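Side-chain contacts in putative NADPH:quinone reductase (Bacillus thuringiensis, PDB 3GMS), which probably reduces quinones or related substrates with NADPH, and has the two-domain fold of the medium-chain dehydrogenase/reductase family: residues A[75-80]-A[84-89]; A[171-176]-A[206-211]; A[314-319]-A[325-330]. One frame throughout, in Å; residues are numbered along the deposited sequence.

Contact 1 (A[75-80]-A[84-89]); sequences ENVGAF and ELIGKR
Ile86 lies along the backbone of Glu75 and Asn76, and both of its branches take part. CG2 rests 3.8 Å from Glu75 O, while CG1 meets Asn76 CA at 4.0 Å. Having CG1 anti to the carbonyl carbon (chi1 -67°) and CG2 anti to the backbone N spreads the two branches over this strip of main chain. From CG1 the side chain continues to CD1, which runs beside the Asn76 side chain in the same direction and comes to 4.1 Å from Asn76 OD1. The inner part of the contact is apolar: buried Val77 directs CG1 at Leu85, 4.2 Å from Leu85 CB, and the same methyl also faces Ile86 CG1.

The outer side is looser and polar. The CA-CB bonds of Glu75 and Asn76 point away from 84-89, and no hydrogen bond joins the two segments. Asn76 OD1 instead accepts from Val77 N at 2.9 Å, a bent bond with the donor above the carbonyl plane, and from Arg83 NH1. Farther out, a type II turn from Leu85 to Lys88 places Gly87 at positive phi, and Lys88 NZ reaches back to Glu84 O at 3.2 Å.

Glu75 and Asn76 both face Phe36 in a classic beta bulge. The connection to strand 89-92 packs its Leu85 and Ile86 against strand 71-77, with Leu85 also on Val35 of the neighbouring strand 34-43.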
loop_
_atom_site.group_PDB
_atom_site.type_symbol
_atom_site.label_atom_id
_atom_site.label_comp_id
_atom_site.label_asym_id
_atom_site.label_seq_id
_atom_site.Cartn_x
_atom_site.Cartn_y
_atom_site.Cartn_z
ATOM N N GLU A 75 9.081 9.327 -21.612
ATOM C CA GLU A 75 9.055 9.599 -23.065
ATOM C C GLU A 75 9.351 11.055 -23.384
ATOM O O GLU A 75 9.856 11.381 -24.480
ATOM C CB GLU A 75 7.674 9.289 -23.649
ATOM C CG GLU A 75 7.251 7.853 -23.567
ATOM C CD GLU A 75 7.760 7.013 -24.708
ATOM O OE1 GLU A 75 8.987 6.777 -24.787
ATOM O OE2 GLU A 75 6.910 6.571 -25.512
ATOM N N ASN A 76 8.963 11.939 -22.473
ATOM C CA ASN A 76 9.159 13.386 -22.687
ATOM C C ASN A 76 9.144 14.098 -21.347
ATOM O O ASN A 76 8.661 13.545 -20.351
ATOM C CB ASN A 76 8.098 13.953 -23.633
ATOM C CG ASN A 76 8.598 15.180 -24.405
ATOM O OD1 ASN A 76 9.741 15.639 -24.211
ATOM N ND2 ASN A 76 7.745 15.705 -25.277
ATOM N N VAL A 77 9.703 15.296 -21.297
ATOM C CA VAL A 77 9.709 16.109 -20.083
ATOM C C VAL A 77 9.414 17.560 -20.471
ATOM O O VAL A 77 9.634 17.961 -21.625
ATOM C CB VAL A 77 11.051 16.010 -19.296
ATOM C CG1 VAL A 77 11.316 14.565 -18.798
ATOM C CG2 VAL A 77 12.254 16.534 -20.128
ATOM N N GLY A 78 8.904 18.332 -19.521
ATOM C CA GLY A 78 8.626 19.749 -19.726
ATOM C C GLY A 78 9.878 20.617 -19.684
ATOM O O GLY A 78 10.969 20.153 -19.349
ATOM N N ALA A 79 9.698 21.891 -20.018
ATOM C CA ALA A 79 10.830 22.816 -20.262
ATOM C C ALA A 79 11.909 22.882 -19.181
ATOM O O ALA A 79 13.087 23.060 -19.495
ATOM C CB ALA A 79 10.309 24.239 -20.605
ATOM N N PHE A 80 11.522 22.751 -17.915
ATOM C CA PHE A 80 12.467 22.953 -16.810
ATOM C C PHE A 80 13.125 21.672 -16.316
ATOM O O PHE A 80 13.885 21.705 -15.347
ATOM C CB PHE A 80 11.780 23.621 -15.606
ATOM C CG PHE A 80 11.307 25.027 -15.857
ATOM C CD1 PHE A 80 11.694 25.733 -16.999
ATOM C CD2 PHE A 80 10.495 25.669 -14.913
ATOM C CE1 PHE A 80 11.256 27.052 -17.212
ATOM C CE2 PHE A 80 10.052 26.985 -15.117
ATOM C CZ PHE A 80 10.436 27.676 -16.264
ATOM N N GLU A 84 17.860 14.258 -19.862
ATOM C CA GLU A 84 18.558 12.980 -19.587
ATOM C C GLU A 84 17.619 11.953 -18.992
ATOM O O GLU A 84 17.908 10.765 -19.000
ATOM C CB GLU A 84 19.698 13.143 -18.580
ATOM C CG GLU A 84 20.410 14.486 -18.567
ATOM C CD GLU A 84 21.469 14.614 -19.640
ATOM O OE1 GLU A 84 22.457 15.356 -19.398
ATOM O OE2 GLU A 84 21.320 13.989 -20.719
ATOM N N LEU A 85 16.515 12.433 -18.429
ATOM C CA LEU A 85 15.502 11.573 -17.852
ATOM C C LEU A 85 14.787 10.764 -18.918
ATOM O O LEU A 85 14.281 9.691 -18.629
ATOM C CB LEU A 85 14.495 12.418 -17.077
ATOM C CG LEU A 85 13.845 11.837 -15.822
ATOM C CD1 LEU A 85 14.849 11.364 -14.770
ATOM C CD2 LEU A 85 12.908 12.884 -15.208
ATOM N N ILE A 86 14.726 11.272 -20.147
ATOM C CA ILE A 86 14.030 10.545 -21.200
ATOM C C ILE A 86 14.656 9.164 -21.407
ATOM O O ILE A 86 15.871 9.034 -21.470
ATOM C CB ILE A 86 13.950 11.347 -22.527
ATOM C CG1 ILE A 86 13.043 12.564 -22.317
ATOM C CG2 ILE A 86 13.414 10.473 -23.642
ATOM C CD1 ILE A 86 13.220 13.645 -23.330
ATOM N N GLY A 87 13.821 8.128 -21.480
ATOM C CA GLY A 87 14.337 6.779 -21.621
ATOM C C GLY A 87 14.490 6.012 -20.321
ATOM O O GLY A 87 14.633 4.791 -20.357
ATOM N N LYS A 88 14.461 6.709 -19.180
ATOM C CA LYS A 88 14.674 6.083 -17.856
ATOM C C LYS A 88 13.396 5.373 -17.384
ATOM O O LYS A 88 12.321 5.843 -17.670
ATOM C CB LYS A 88 15.070 7.129 -16.808
ATOM C CG LYS A 88 16.479 7.758 -16.965
ATOM C CD LYS A 88 17.598 6.830 -16.499
ATOM C CE LYS A 88 18.955 7.557 -16.512
ATOM N NZ LYS A 88 19.232 8.133 -17.856
ATOM N N ARG A 89 13.535 4.247 -16.672
ATOM C CA ARG A 89 12.406 3.579 -16.005
ATOM C C ARG A 89 12.188 4.233 -14.637
ATOM O O ARG A 89 13.123 4.374 -13.854
ATOM C CB ARG A 89 12.672 2.066 -15.805
ATOM C CG ARG A 89 11.645 1.164 -16.518
ATOM C CD ARG A 89 11.735 -0.364 -16.224
ATOM N NE ARG A 89 13.014 -0.685 -15.650
ATOM C CZ ARG A 89 13.176 -1.493 -14.618
ATOM N NH1 ARG A 89 14.380 -1.648 -14.117
ATOM N NH2 ARG A 89 12.133 -2.111 -14.068
#

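Contact 2 (A[171-176]-A[206-211]); sequences RLIAVT and MELTNG
Arg171 NH1 donates to Leu208 O at 3.0 Å in a nearly straight bond, with an N-H...O angle of 171°. The oxygen lies at the edge of the guanidinium, in its plane, whereas the nitrogen stands 43° out of the Leu208 carbonyl plane. The arginine spans the gap because its CG is anti to the backbone N (chi1 -176°) and the chain stays extended to NE. Its other terminal nitrogen, NH2, passes 4.0 Å from Leu208 CD2, so the charged group meets both the carbonyl and the side chain of one residue.

Beside this polar bond the packing is apolar. Ile173 CD1 touches Leu208 CD1 at 4.0 Å, the two side chains crossing at a slant, and Thr209 CG2 lies at the margin, 4.5 Å from Ile173 CD1. Thr209 OG1 is engaged elsewhere, with Val205 O and Gly213 N.

The helix ends here in a Schellman motif, with Gly211 N bonded to Met206 O and Asn210 at positive phi. A positive charge at the Leu208 carbonyl, at the helix C terminus, probably interacts favourably with the helix dipole. Strand 171-176, flanked by 147-150 and 192-195, and helix 201-208 belong to a Rossmann fold, whose six-stranded parallel sheet (order 3-2-1-4-5-6) is packed with helices.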
loop_
_atom_site.group_PDB
_atom_site.type_symbol
_atom_site.label_atom_id
_atom_site.label_comp_id
_atom_site.label_asym_id
_atom_site.label_seq_id
_atom_site.Cartn_x
_atom_site.Cartn_y
_atom_site.Cartn_z
ATOM N N ARG A 171 9.672 -7.603 17.338
ATOM C CA ARG A 171 8.974 -8.859 17.407
ATOM C C ARG A 171 7.580 -8.648 16.831
ATOM O O ARG A 171 6.808 -7.837 17.354
ATOM C CB ARG A 171 8.934 -9.334 18.881
ATOM C CG ARG A 171 8.307 -10.692 19.076
ATOM C CD ARG A 171 8.369 -11.173 20.551
ATOM N NE ARG A 171 7.746 -12.494 20.675
ATOM C CZ ARG A 171 7.003 -12.884 21.711
ATOM N NH1 ARG A 171 6.788 -12.036 22.717
ATOM N NH2 ARG A 171 6.462 -14.111 21.732
ATOM N N LEU A 172 7.263 -9.345 15.733
ATOM C CA LEU A 172 5.927 -9.260 15.165
ATOM C C LEU A 172 5.022 -10.389 15.585
ATOM O O LEU A 172 5.329 -11.569 15.394
ATOM C CB LEU A 172 5.965 -9.202 13.618
ATOM C CG LEU A 172 4.586 -9.331 12.954
ATOM C CD1 LEU A 172 3.783 -8.022 13.071
ATOM C CD2 LEU A 172 4.715 -9.720 11.484
ATOM N N ILE A 173 3.890 -10.017 16.146
ATOM C CA ILE A 173 2.805 -10.941 16.294
ATOM C C ILE A 173 1.756 -10.690 15.208
ATOM O O ILE A 173 0.974 -9.718 15.243
ATOM C CB ILE A 173 2.204 -10.913 17.755
ATOM C CG1 ILE A 173 3.286 -11.245 18.800
ATOM C CG2 ILE A 173 0.948 -11.849 17.819
ATOM C CD1 ILE A 173 2.923 -10.861 20.260
ATOM N N ALA A 174 1.749 -11.583 14.210
ATOM C CA ALA A 174 0.763 -11.540 13.128
ATOM C C ALA A 174 -0.580 -12.046 13.592
ATOM O O ALA A 174 -0.662 -13.121 14.219
ATOM C CB ALA A 174 1.238 -12.400 11.928
ATOM N N VAL A 175 -1.618 -11.284 13.292
ATOM C CA VAL A 175 -3.008 -11.680 13.547
ATOM C C VAL A 175 -3.727 -11.856 12.221
ATOM O O VAL A 175 -3.820 -10.913 11.423
ATOM C CB VAL A 175 -3.747 -10.629 14.439
ATOM C CG1 VAL A 175 -5.181 -11.057 14.741
ATOM C CG2 VAL A 175 -2.978 -10.391 15.717
ATOM N N THR A 176 -4.249 -13.061 11.990
ATOM C CA THR A 176 -4.864 -13.433 10.724
ATOM C C THR A 176 -6.261 -14.019 10.952
ATOM O O THR A 176 -6.579 -14.510 12.062
ATOM C CB THR A 176 -4.021 -14.504 9.968
ATOM O OG1 THR A 176 -3.911 -15.686 10.784
ATOM C CG2 THR A 176 -2.621 -13.997 9.618
ATOM N N MET A 206 -1.685 -11.910 25.560
ATOM C CA MET A 206 -1.381 -11.893 27.006
ATOM C C MET A 206 -0.391 -13.032 27.359
ATOM O O MET A 206 0.626 -12.796 28.013
ATOM C CB MET A 206 -2.674 -11.855 27.861
ATOM C CG MET A 206 -3.417 -10.467 27.819
ATOM S SD MET A 206 -2.451 -9.088 28.456
ATOM C CE MET A 206 -2.649 -9.541 30.192
ATOM N N GLU A 207 -0.623 -14.232 26.830
ATOM C CA GLU A 207 0.358 -15.324 27.025
ATOM C C GLU A 207 1.711 -14.989 26.405
ATOM O O GLU A 207 2.758 -15.149 27.043
ATOM C CB GLU A 207 -0.208 -16.673 26.542
ATOM C CG GLU A 207 0.780 -17.845 26.714
ATOM C CD GLU A 207 0.085 -19.206 26.708
ATOM O OE1 GLU A 207 -1.150 -19.235 26.490
ATOM O OE2 GLU A 207 0.764 -20.245 26.926
ATOM N N LEU A 208 1.699 -14.445 25.173
ATOM C CA LEU A 208 2.939 -14.222 24.458
ATOM C C LEU A 208 3.756 -13.115 25.058
ATOM O O LEU A 208 4.983 -13.067 24.861
ATOM C CB LEU A 208 2.667 -13.916 22.970
ATOM C CG LEU A 208 2.060 -15.061 22.168
ATOM C CD1 LEU A 208 1.442 -14.519 20.857
ATOM C CD2 LEU A 208 3.089 -16.208 21.923
ATOM N N THR A 209 3.078 -12.205 25.772
ATOM C CA THR A 209 3.758 -11.064 26.380
ATOM C C THR A 209 3.872 -11.161 27.909
ATOM O O THR A 209 4.207 -10.167 28.563
ATOM C CB THR A 209 3.094 -9.700 26.006
ATOM O OG1 THR A 209 1.709 -9.701 26.393
ATOM C CG2 THR A 209 3.192 -9.489 24.513
ATOM N N ASN A 210 3.607 -12.349 28.461
ATOM C CA ASN A 210 3.745 -12.541 29.922
ATOM C C ASN A 210 2.880 -11.539 30.718
ATOM O O ASN A 210 3.328 -10.971 31.742
ATOM C CB ASN A 210 5.217 -12.398 30.352
ATOM C CG ASN A 210 6.127 -13.432 29.696
ATOM O OD1 ASN A 210 5.822 -14.619 29.683
ATOM N ND2 ASN A 210 7.251 -12.969 29.140
ATOM N N GLY A 211 1.668 -11.325 30.234
ATOM C CA GLY A 211 0.711 -10.459 30.891
ATOM C C GLY A 211 0.935 -8.965 30.783
ATOM O O GLY A 211 0.230 -8.197 31.422
#

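Contact 3 (A[314-319]-A[325-330]); sequences VDVVQS and GKVFLT
In the beta-alpha-beta unit formed by strand 301-306, helix 310-318 and strand 326-330, three valines join the helix to the start of the last strand. Val327 turns from the strand toward the helix and brings its CG2 methyl to two neighbouring residues of helix 310-318. Val317 makes the closer approach: its CG2 lies 3.7 Å from Val327 CG2 and equally near Val327 CB, so it meets the root of the branch as well as the methyl. Val316 comes in beside it, with CG1 at 4.0 Å from the same Val327 CG2. Each helix valine crosses the strand valine at an angle, leaving that one methyl to serve two neighbours.

In Val327, a chi1 of 179° sets CG2 anti to the carbonyl carbon, where it faces the helix. The helix valines have nearly the same torsion yet use different branches, CG1 in Val316 and CG2 in Val317; position on the helix, not torsion, decides which methyl each presents.

The main chains come fairly close, 6.9 Å between Val317 CA and Val327 CA, as small valines allow. Other residues complete the surroundings: Val316 and Val327 both touch His302 of strand 301-306, Ala313 lies against Val327, and Ile44 meets Val317. On the strand's other face, the Phe328 ring packs edge-to-face with Phe120, and Lys326 NZ bonds to Asn45 OD1.

No hydrogen bond crosses between 314-319 and 325-330. Methyl contacts of this kind carry little directional preference, so helix and strand are matched here by the shapes of branched side chains, with dispersion and exclusion of water the probable source of cohesion.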
loop_
_atom_site.group_PDB
_atom_site.type_symbol
_atom_site.label_atom_id
_atom_site.label_comp_id
_atom_site.label_asym_id
_atom_site.label_seq_id
_atom_site.Cartn_x
_atom_site.Cartn_y
_atom_site.Cartn_z
ATOM N N VAL A 314 -10.383 -6.720 -12.283
ATOM C CA VAL A 314 -10.925 -6.259 -11.025
ATOM C C VAL A 314 -11.783 -7.334 -10.394
ATOM O O VAL A 314 -11.670 -7.563 -9.195
ATOM C CB VAL A 314 -11.630 -4.866 -11.161
ATOM C CG1 VAL A 314 -12.383 -4.534 -9.890
ATOM C CG2 VAL A 314 -10.563 -3.795 -11.432
ATOM N N ASP A 315 -12.568 -8.046 -11.213
ATOM C CA ASP A 315 -13.375 -9.156 -10.712
ATOM C C ASP A 315 -12.536 -10.230 -9.998
ATOM O O ASP A 315 -12.933 -10.757 -8.952
ATOM C CB ASP A 315 -14.197 -9.749 -11.856
ATOM C CG ASP A 315 -14.961 -10.991 -11.440
ATOM O OD1 ASP A 315 -15.939 -10.858 -10.664
ATOM O OD2 ASP A 315 -14.570 -12.094 -11.882
ATOM N N VAL A 316 -11.356 -10.535 -10.548
ATOM C CA VAL A 316 -10.436 -11.479 -9.907
ATOM C C VAL A 316 -10.000 -10.940 -8.540
ATOM O O VAL A 316 -10.026 -11.662 -7.523
ATOM C CB VAL A 316 -9.218 -11.779 -10.831
ATOM C CG1 VAL A 316 -8.138 -12.616 -10.106
ATOM C CG2 VAL A 316 -9.679 -12.496 -12.114
ATOM N N VAL A 317 -9.625 -9.665 -8.498
ATOM C CA VAL A 317 -9.174 -9.037 -7.242
ATOM C C VAL A 317 -10.265 -9.051 -6.169
ATOM O O VAL A 317 -9.986 -9.309 -5.013
ATOM C CB VAL A 317 -8.644 -7.605 -7.473
ATOM C CG1 VAL A 317 -8.263 -6.946 -6.149
ATOM C CG2 VAL A 317 -7.427 -7.677 -8.381
ATOM N N GLN A 318 -11.502 -8.806 -6.569
ATOM C CA GLN A 318 -12.615 -8.768 -5.627
ATOM C C GLN A 318 -13.176 -10.141 -5.256
ATOM O O GLN A 318 -13.957 -10.240 -4.328
ATOM C CB GLN A 318 -13.728 -7.894 -6.178
ATOM C CG GLN A 318 -13.228 -6.527 -6.513
ATOM C CD GLN A 318 -14.281 -5.480 -6.457
ATOM O OE1 GLN A 318 -15.074 -5.321 -7.387
ATOM N NE2 GLN A 318 -14.280 -4.715 -5.376
ATOM N N SER A 319 -12.755 -11.183 -5.963
ATOM C CA SER A 319 -13.299 -12.537 -5.806
ATOM C C SER A 319 -12.944 -13.171 -4.449
ATOM O O SER A 319 -11.810 -13.055 -3.983
ATOM C CB SER A 319 -12.812 -13.417 -6.965
ATOM O OG SER A 319 -13.014 -14.796 -6.713
ATOM N N GLY A 325 -1.281 -13.670 -4.401
ATOM C CA GLY A 325 -0.505 -12.882 -5.349
ATOM C C GLY A 325 -1.205 -11.662 -5.892
ATOM O O GLY A 325 -2.414 -11.507 -5.761
ATOM N N LYS A 326 -0.419 -10.808 -6.543
ATOM C CA LYS A 326 -0.874 -9.548 -7.082
ATOM C C LYS A 326 -1.348 -9.635 -8.553
ATOM O O LYS A 326 -0.687 -10.260 -9.364
ATOM C CB LYS A 326 0.310 -8.582 -6.981
ATOM C CG LYS A 326 -0.068 -7.139 -7.143
ATOM C CD LYS A 326 -0.917 -6.625 -5.964
ATOM C CE LYS A 326 -0.083 -6.247 -4.773
ATOM N NZ LYS A 326 -0.925 -5.526 -3.793
ATOM N N VAL A 327 -2.497 -9.020 -8.877
ATOM C CA VAL A 327 -2.967 -8.943 -10.233
ATOM C C VAL A 327 -2.451 -7.635 -10.838
ATOM O O VAL A 327 -2.438 -6.618 -10.162
ATOM C CB VAL A 327 -4.508 -8.934 -10.259
ATOM C CG1 VAL A 327 -5.025 -8.833 -11.724
ATOM C CG2 VAL A 327 -5.041 -10.220 -9.568
ATOM N N PHE A 328 -1.996 -7.662 -12.073
ATOM C CA PHE A 328 -1.472 -6.450 -12.721
ATOM C C PHE A 328 -2.136 -6.116 -14.021
ATOM O O PHE A 328 -2.597 -7.020 -14.751
ATOM C CB PHE A 328 0.037 -6.631 -13.019
ATOM C CG PHE A 328 0.890 -6.834 -11.801
ATOM C CD1 PHE A 328 1.566 -5.747 -11.213
ATOM C CD2 PHE A 328 1.071 -8.104 -11.253
ATOM C CE1 PHE A 328 2.360 -5.945 -10.095
ATOM C CE2 PHE A 328 1.856 -8.303 -10.093
ATOM C CZ PHE A 328 2.512 -7.218 -9.528
ATOM N N LEU A 329 -2.091 -4.815 -14.348
ATOM C CA LEU A 329 -2.521 -4.287 -15.643
ATOM C C LEU A 329 -1.300 -3.944 -16.423
ATOM O O LEU A 329 -0.479 -3.143 -15.965
ATOM C CB LEU A 329 -3.355 -3.013 -15.458
ATOM C CG LEU A 329 -4.726 -3.221 -14.789
ATOM C CD1 LEU A 329 -5.354 -1.908 -14.310
ATOM C CD2 LEU A 329 -5.743 -4.092 -15.644
ATOM N N THR A 330 -1.135 -4.575 -17.591
ATOM C CA THR A 330 0.153 -4.454 -18.256
ATOM C C THR A 330 -0.064 -3.792 -19.618
ATOM O O THR A 330 -1.179 -3.837 -20.167
ATOM C CB THR A 330 0.874 -5.825 -18.414
ATOM O OG1 THR A 330 0.091 -6.672 -19.266
ATOM C CG2 THR A 330 1.123 -6.518 -17.059
#

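Overall arrangement
From the N terminus, contact 1 comes first and closes a short loop after strand 71-77, at the surface of the GroES-like region. Contact 2 follows with a much longer closure, 29 residues lying between its segments, and joins a strand of the six-stranded parallel sheet to a helix beside it. Contact 3 closes the five-residue link between helix 310-318 and the late strand 326-330. The three are in series, none nested or crossing. Strand 326-330 pairs with 34-43, which also pairs with 71-77, so contacts 1 and 3 reach one sheet although their centres are about 30 Å apart. Contact 2 lies across the molecule, its centre about 49 Å from that of contact 1.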